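Local coordinates for protein acyl-coenzyme A oxidase acox-1.1 (Caenorhabditis elegans, PDB 5K3H) that catalyses the FAD-dependent desaturation of acyl-CoA to (2E)-enoyl-CoA, passing electrons to oxygen, in the first step of peroxisomal beta-oxidation, at residues 483-487 with 488-492; 598-601 with 602-606. One frame throughout, in Å; residues are numbered along the deposited sequence.

Contact 1 (483-487 with 488-492); sequences VPNGG and ITEYI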
ATOM      1  N   VAL B 483     -21.885 -10.360 -32.339  1.00 30.56           N
ATOM      2  CA  VAL B 483     -22.976  -9.521 -32.782  1.00 33.25           C
ATOM      3  C   VAL B 483     -22.353  -8.165 -33.082  1.00 35.60           C
ATOM      4  O   VAL B 483     -21.544  -7.672 -32.282  1.00 39.69           O
ATOM      5  CB  VAL B 483     -24.053  -9.470 -31.690  1.00 34.03           C
ATOM      6  CG1 VAL B 483     -24.251  -8.047 -31.151  1.00 34.70           C
ATOM      7  CG2 VAL B 483     -25.333 -10.146 -32.166  1.00 31.43           C
ATOM      8  N   PRO B 484     -22.651  -7.552 -34.228  1.00 34.84           N
ATOM      9  CA  PRO B 484     -22.108  -6.217 -34.513  1.00 35.98           C
ATOM     10  C   PRO B 484     -22.787  -5.175 -33.639  1.00 39.86           C
ATOM     11  O   PRO B 484     -24.015  -5.148 -33.511  1.00 40.27           O
ATOM     12  CB  PRO B 484     -22.419  -6.010 -35.996  1.00 36.78           C
ATOM     13  CG  PRO B 484     -23.532  -6.946 -36.300  1.00 36.02           C
ATOM     14  CD  PRO B 484     -23.430  -8.100 -35.349  1.00 33.90           C
ATOM     15  N   ASN B 485     -21.984  -4.323 -33.015  1.00 35.51           N
ATOM     16  CA  ASN B 485     -22.587  -3.383 -32.083  1.00 42.50           C
ATOM     17  C   ASN B 485     -21.922  -2.014 -32.181  1.00 43.04           C
ATOM     18  O   ASN B 485     -22.615  -0.987 -32.259  1.00 42.26           O
ATOM     19  CB  ASN B 485     -22.505  -3.942 -30.653  1.00 44.18           C
ATOM     20  CG  ASN B 485     -23.434  -3.214 -29.686  1.00 44.20           C
ATOM     21  OD1 ASN B 485     -23.037  -2.225 -29.026  1.00 38.06           O
ATOM     22  ND2 ASN B 485     -24.685  -3.698 -29.597  1.00 44.87           N
ATOM     23  N   GLY B 486     -20.582  -1.990 -32.172  1.00 38.08           N
ATOM     24  CA  GLY B 486     -19.844  -0.742 -32.251  1.00 41.05           C
ATOM     25  C   GLY B 486     -19.993   0.165 -31.050  1.00 41.38           C
ATOM     26  O   GLY B 486     -19.514   1.309 -31.090  1.00 42.92           O
ATOM     27  N   GLY B 487     -20.674  -0.304 -29.998  1.00 41.91           N
ATOM     28  CA  GLY B 487     -20.736   0.344 -28.708  1.00 34.72           C
ATOM     29  C   GLY B 487     -20.214  -0.564 -27.607  1.00 32.10           C
ATOM     30  O   GLY B 487     -19.215  -1.265 -27.787  1.00 43.10           O
ATOM     31  N   ILE B 488     -20.949  -0.616 -26.494  1.00 32.19           N
ATOM     32  CA  ILE B 488     -20.541  -1.316 -25.280  1.00 29.68           C
ATOM     33  C   ILE B 488     -21.644  -2.198 -24.699  1.00 26.64           C
ATOM     34  O   ILE B 488     -21.384  -2.981 -23.774  1.00 25.23           O
ATOM     35  CB  ILE B 488     -20.054  -0.261 -24.251  1.00 29.76           C
ATOM     36  CG1 ILE B 488     -18.687   0.289 -24.675  1.00 31.21           C
ATOM     37  CG2 ILE B 488     -20.016  -0.724 -22.794  1.00 27.24           C
ATOM     38  CD1 ILE B 488     -17.633  -0.798 -24.780  1.00 30.50           C
ATOM     39  N   THR B 489     -22.851  -2.169 -25.277  1.00 30.04           N
ATOM     40  CA  THR B 489     -23.999  -2.759 -24.602  1.00 29.11           C
ATOM     41  C   THR B 489     -23.851  -4.253 -24.394  1.00 25.85           C
ATOM     42  O   THR B 489     -24.396  -4.782 -23.422  1.00 24.96           O
ATOM     43  CB  THR B 489     -25.294  -2.441 -25.367  1.00 31.12           C
ATOM     44  OG1 THR B 489     -25.328  -3.160 -26.603  1.00 31.96           O
ATOM     45  CG2 THR B 489     -25.372  -0.939 -25.674  1.00 31.57           C
ATOM     46  N   GLU B 490     -23.083  -4.956 -25.226  1.00 25.53           N
ATOM     47  CA  GLU B 490     -22.885  -6.364 -24.900  1.00 24.59           C
ATOM     48  C   GLU B 490     -22.030  -6.546 -23.644  1.00 23.27           C
ATOM     49  O   GLU B 490     -22.263  -7.491 -22.877  1.00 21.70           O
ATOM     50  CB  GLU B 490     -22.299  -7.130 -26.083  1.00 25.04           C
ATOM     51  CG  GLU B 490     -23.172  -7.086 -27.345  1.00 26.30           C
ATOM     52  CD  GLU B 490     -24.644  -7.397 -27.072  1.00 27.77           C
ATOM     53  OE1 GLU B 490     -25.491  -6.810 -27.758  1.00 26.59           O
ATOM     54  OE2 GLU B 490     -24.966  -8.231 -26.188  1.00 32.05           O
ATOM     55  N   TYR B 491     -21.072  -5.640 -23.388  1.00 22.17           N
ATOM     56  CA  TYR B 491     -20.308  -5.680 -22.136  1.00 22.14           C
ATOM     57  C   TYR B 491     -21.188  -5.332 -20.938  1.00 21.78           C
ATOM     58  O   TYR B 491     -21.075  -5.945 -19.873  1.00 21.54           O
ATOM     59  CB  TYR B 491     -19.110  -4.722 -22.202  1.00 22.14           C
ATOM     60  CG  TYR B 491     -17.985  -5.189 -23.087  1.00 21.77           C
ATOM     61  CD1 TYR B 491     -18.005  -4.932 -24.450  1.00 22.27           C
ATOM     62  CD2 TYR B 491     -16.907  -5.891 -22.562  1.00 21.54           C
ATOM     63  CE1 TYR B 491     -16.972  -5.383 -25.293  1.00 21.80           C
ATOM     64  CE2 TYR B 491     -15.864  -6.343 -23.380  1.00 21.77           C
ATOM     65  CZ  TYR B 491     -15.894  -6.083 -24.753  1.00 21.97           C
ATOM     66  OH  TYR B 491     -14.860  -6.514 -25.573  1.00 22.09           O
ATOM     67  N   ILE B 492     -22.018  -4.302 -21.072  1.00 22.05           N
ATOM     68  CA  ILE B 492     -22.918  -3.936 -19.984  1.00 22.51           C
ATOM     69  C   ILE B 492     -23.850  -5.101 -19.658  1.00 22.93           C
ATOM     70  O   ILE B 492     -23.998  -5.493 -18.493  1.00 22.13           O
ATOM     71  CB  ILE B 492     -23.676  -2.644 -20.339  1.00 22.61           C
ATOM     72  CG1 ILE B 492     -22.681  -1.469 -20.380  1.00 23.15           C
ATOM     73  CG2 ILE B 492     -24.720  -2.342 -19.305  1.00 22.52           C
ATOM     74  CD1 ILE B 492     -23.282  -0.114 -20.741  1.00 23.11           C
TER
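At the N-terminal end of helix 489-515, where the loop 483-487 runs into the first turn, Asn-485 reaches across to Thr-489. Its ND2 lies 3.1 Å from Thr-489 OG1, a weak hydrogen bond with an N-H...O angle of only 129°. The other branch of the same amide reaches forward within the loop: Asn-485 OD1 accepts from Gly-487 N at 3.2 Å, with the donor tilted 22° from the carbonyl plane, which makes an Asx turn. With CG on the far side of CB from the backbone N and beside the carbonyl carbon (chi1 -164°), the amide lies along the chain that follows, where both partners are. The positive phi of Gly-486 lets the chain bend between Asn-485 and Gly-487. The turn delivers the chain to Ile-488, the N-cap residue, whose carbonyl O accepts from Ile-492 N at 3.1 Å and so closes the first helical turn. The CB of Ile-488 points away from the loop overall, yet CD1 comes within 3.4 Å of Gly-487 O. The side chain is buried against Leu-567, His-568 and Val-571 of helix 557-577, and His-568 NE2 is hydrogen-bonded to Gly-487 O. Cut back to an alanine here, the side chain would lose its reach to Leu-567 and Val-571, which is likely to open a gap between the helix start and helix 557-577. Val-483 CG1 rests 3.8 Å from Glu-490 OE1, the two side chains crossing at about a right angle. The carboxylate of Glu-490 also stands nearly perpendicular to the Asn-485 amide, with OE1 3.7 Å from ND2, while its OE2 forms a salt bridge with Lys-493 further along the helix.

Contact 2 (598-601 with 602-606); sequences DQLY and FYLQK
Three successive i to i+4 bonds carry the alpha-helix through 598-604, from Phe-602 N to Asp-598 O at 2.8 Å, Tyr-603 N to Gln-599 O at 2.9 Å and Leu-604 N to Leu-600 O at 3.1 Å. Gln-599 and Tyr-603 run side by side in the same direction, Gln-599 OE1 lying 3.8 Å from Tyr-603 CE2 with the amide and ring planes 78° apart. The Tyr-603 ring also turns its edge to the Gln-599 carbonyl, CD2 being 3.2 Å from O. Over one face of this ring stands Phe-602 CD2, 3.9 Å above the ring plane and over its centre. Tyr-601 and Leu-604 likewise point the same way, and CD1 of the Tyr-601 ring meets Leu-604 CD1 near the ring plane at 4.0 Å. The hydroxyl of Tyr-601 is hydrogen-bonded to Glu-530 of the second subunit. Leu-600 and Leu-604, one turn apart, both pack on Leu-569 of helix 557-577 and on helix 338-367, where Leu-600 touches His-342 and Leu-604 touches the FAD-binding residue Gln-341, so this part of helix 590-616 packs against both of those helices.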
ATOM      1  N   ASP B 598      -7.339  -9.670 -26.346  1.00 20.44           N
ATOM      2  CA  ASP B 598      -6.836  -8.955 -27.522  1.00 22.06           C
ATOM      3  C   ASP B 598      -7.332  -7.516 -27.555  1.00 20.96           C
ATOM      4  O   ASP B 598      -6.579  -6.608 -27.900  1.00 21.59           O
ATOM      5  CB  ASP B 598      -7.255  -9.689 -28.788  1.00 23.17           C
ATOM      6  CG  ASP B 598      -6.647 -11.066 -28.871  1.00 25.33           C
ATOM      7  OD1 ASP B 598      -5.599 -11.320 -28.222  1.00 23.14           O
ATOM      8  OD2 ASP B 598      -7.244 -11.914 -29.570  1.00 31.77           O
ATOM      9  N   GLN B 599      -8.599  -7.292 -27.200  1.00 18.95           N
ATOM     10  CA  GLN B 599      -9.117  -5.933 -27.094  1.00 20.02           C
ATOM     11  C   GLN B 599      -8.365  -5.153 -26.025  1.00 18.24           C
ATOM     12  O   GLN B 599      -8.112  -3.949 -26.180  1.00 16.78           O
ATOM     13  CB  GLN B 599     -10.604  -5.962 -26.746  1.00 22.94           C
ATOM     14  CG  GLN B 599     -11.436  -6.664 -27.772  1.00 26.95           C
ATOM     15  CD  GLN B 599     -11.433  -5.956 -29.069  1.00 30.13           C
ATOM     16  OE1 GLN B 599     -12.000  -4.866 -29.186  1.00 37.90           O
ATOM     17  NE2 GLN B 599     -10.758  -6.545 -30.067  1.00 32.26           N
ATOM     18  N   LEU B 600      -8.049  -5.816 -24.908  1.00 19.81           N
ATOM     19  CA  LEU B 600      -7.301  -5.161 -23.847  1.00 20.08           C
ATOM     20  C   LEU B 600      -5.951  -4.684 -24.365  1.00 18.90           C
ATOM     21  O   LEU B 600      -5.592  -3.505 -24.210  1.00 19.36           O
ATOM     22  CB  LEU B 600      -7.149  -6.101 -22.642  1.00 20.01           C
ATOM     23  CG  LEU B 600      -6.131  -5.707 -21.566  1.00 21.43           C
ATOM     24  CD1 LEU B 600      -6.451  -4.359 -20.957  1.00 21.90           C
ATOM     25  CD2 LEU B 600      -6.111  -6.763 -20.468  1.00 21.56           C
ATOM     26  N   TYR B 601      -5.184  -5.590 -24.982  1.00 21.13           N
ATOM     27  CA  TYR B 601      -3.879  -5.215 -25.510  1.00 19.96           C
ATOM     28  C   TYR B 601      -3.990  -4.210 -26.657  1.00 20.02           C
ATOM     29  O   TYR B 601      -3.137  -3.319 -26.776  1.00 20.15           O
ATOM     30  CB  TYR B 601      -3.129  -6.479 -25.919  1.00 19.41           C
ATOM     31  CG  TYR B 601      -2.993  -7.409 -24.736  1.00 19.53           C
ATOM     32  CD1 TYR B 601      -2.591  -6.914 -23.504  1.00 19.65           C
ATOM     33  CD2 TYR B 601      -3.266  -8.765 -24.838  1.00 19.17           C
ATOM     34  CE1 TYR B 601      -2.477  -7.741 -22.393  1.00 19.60           C
ATOM     35  CE2 TYR B 601      -3.157  -9.606 -23.735  1.00 19.17           C
ATOM     36  CZ  TYR B 601      -2.761  -9.079 -22.515  1.00 19.55           C
ATOM     37  OH  TYR B 601      -2.631  -9.865 -21.413  1.00 19.84           O
ATOM     38  N   PHE B 602      -5.050  -4.302 -27.477  1.00 20.10           N
ATOM     39  CA  PHE B 602      -5.247  -3.322 -28.539  1.00 20.23           C
ATOM     40  C   PHE B 602      -5.490  -1.922 -27.979  1.00 20.13           C
ATOM     41  O   PHE B 602      -4.867  -0.957 -28.424  1.00 20.29           O
ATOM     42  CB  PHE B 602      -6.408  -3.730 -29.451  1.00 20.41           C
ATOM     43  CG  PHE B 602      -6.726  -2.697 -30.514  1.00 20.20           C
ATOM     44  CD1 PHE B 602      -5.998  -2.657 -31.704  1.00 20.21           C
ATOM     45  CD2 PHE B 602      -7.726  -1.751 -30.310  1.00 20.25           C
ATOM     46  CE1 PHE B 602      -6.283  -1.717 -32.684  1.00 20.32           C
ATOM     47  CE2 PHE B 602      -8.009  -0.789 -31.272  1.00 20.49           C
ATOM     48  CZ  PHE B 602      -7.295  -0.772 -32.462  1.00 20.18           C
ATOM     49  N   TYR B 603      -6.389  -1.782 -26.997  1.00 19.35           N
ATOM     50  CA  TYR B 603      -6.702  -0.432 -26.530  1.00 19.77           C
ATOM     51  C   TYR B 603      -5.595   0.163 -25.662  1.00 20.69           C
ATOM     52  O   TYR B 603      -5.479   1.390 -25.600  1.00 20.24           O
ATOM     53  CB  TYR B 603      -8.041  -0.399 -25.784  1.00 20.03           C
ATOM     54  CG  TYR B 603      -9.238  -0.340 -26.720  1.00 19.68           C
ATOM     55  CD1 TYR B 603      -9.606   0.844 -27.324  1.00 19.68           C
ATOM     56  CD2 TYR B 603      -9.971  -1.496 -27.026  1.00 19.68           C
ATOM     57  CE1 TYR B 603     -10.697   0.895 -28.187  1.00 19.91           C
ATOM     58  CE2 TYR B 603     -11.052  -1.468 -27.899  1.00 19.50           C
ATOM     59  CZ  TYR B 603     -11.419  -0.270 -28.474  1.00 19.81           C
ATOM     60  OH  TYR B 603     -12.506  -0.226 -29.340  1.00 19.45           O
ATOM     61  N   LEU B 604      -4.728  -0.654 -25.063  1.00 17.83           N
ATOM     62  CA  LEU B 604      -3.519  -0.092 -24.470  1.00 19.28           C
ATOM     63  C   LEU B 604      -2.750   0.740 -25.502  1.00 22.11           C
ATOM     64  O   LEU B 604      -2.476   1.929 -25.287  1.00 22.60           O
ATOM     65  CB  LEU B 604      -2.632  -1.215 -23.935  1.00 18.47           C
ATOM     66  CG  LEU B 604      -3.122  -1.971 -22.691  1.00 18.11           C
ATOM     67  CD1 LEU B 604      -2.141  -3.108 -22.292  1.00 17.45           C
ATOM     68  CD2 LEU B 604      -3.417  -0.985 -21.517  1.00 18.16           C
ATOM     69  N   GLN B 605      -2.448   0.137 -26.654  1.00 18.02           N
ATOM     70  CA  GLN B 605      -1.754   0.831 -27.734  1.00 20.96           C
ATOM     71  C   GLN B 605      -2.559   2.033 -28.243  1.00 18.86           C
ATOM     72  O   GLN B 605      -1.989   3.076 -28.598  1.00 17.00           O
ATOM     73  CB  GLN B 605      -1.494  -0.188 -28.856  1.00 25.77           C
ATOM     74  CG  GLN B 605      -1.323   0.366 -30.291  1.00 30.69           C
ATOM     75  CD  GLN B 605      -2.673   0.552 -31.027  1.00 36.78           C
ATOM     76  OE1 GLN B 605      -3.629  -0.205 -30.795  1.00 40.87           O
ATOM     77  NE2 GLN B 605      -2.740   1.557 -31.930  1.00 42.16           N
ATOM     78  N   LYS B 606      -3.888   1.901 -28.289  1.00 21.83           N
ATOM     79  CA  LYS B 606      -4.736   2.984 -28.775  1.00 20.14           C
ATOM     80  C   LYS B 606      -4.729   4.162 -27.809  1.00 19.47           C
ATOM     81  O   LYS B 606      -4.779   5.332 -28.231  1.00 19.56           O
ATOM     82  CB  LYS B 606      -6.159   2.452 -29.001  1.00 20.54           C
ATOM     83  CG  LYS B 606      -7.070   3.428 -29.721  1.00 21.02           C
ATOM     84  CD  LYS B 606      -6.927   3.215 -31.227  1.00 21.36           C
ATOM     85  CE  LYS B 606      -7.398   4.395 -32.023  1.00 21.95           C
ATOM     86  NZ  LYS B 606      -8.575   5.021 -31.395  1.00 22.67           N
TER

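In the fold
Both contacts lie toward the same side of the chain, their centres about 17 Å apart, and both lean on helix 557-577: contact 1 from the start of helix 489-515, contact 2 from within helix 590-616. They meet where Tyr-491 packs on Gln-599, and His-568 serves both, touching Ile-488 in one and lying nearly parallel to the Tyr-603 ring in the other. Contact 1 is a surface turn with one weak side-chain bond and an Asx turn; of the residues that meet across it, Ile-488 alone is buried, and no second-subunit partner joins. Contact 2 is partly buried; regular backbone bonds and leucine and aromatic packing dominate, and it reaches the dimer partner and residues of the cofactor sites.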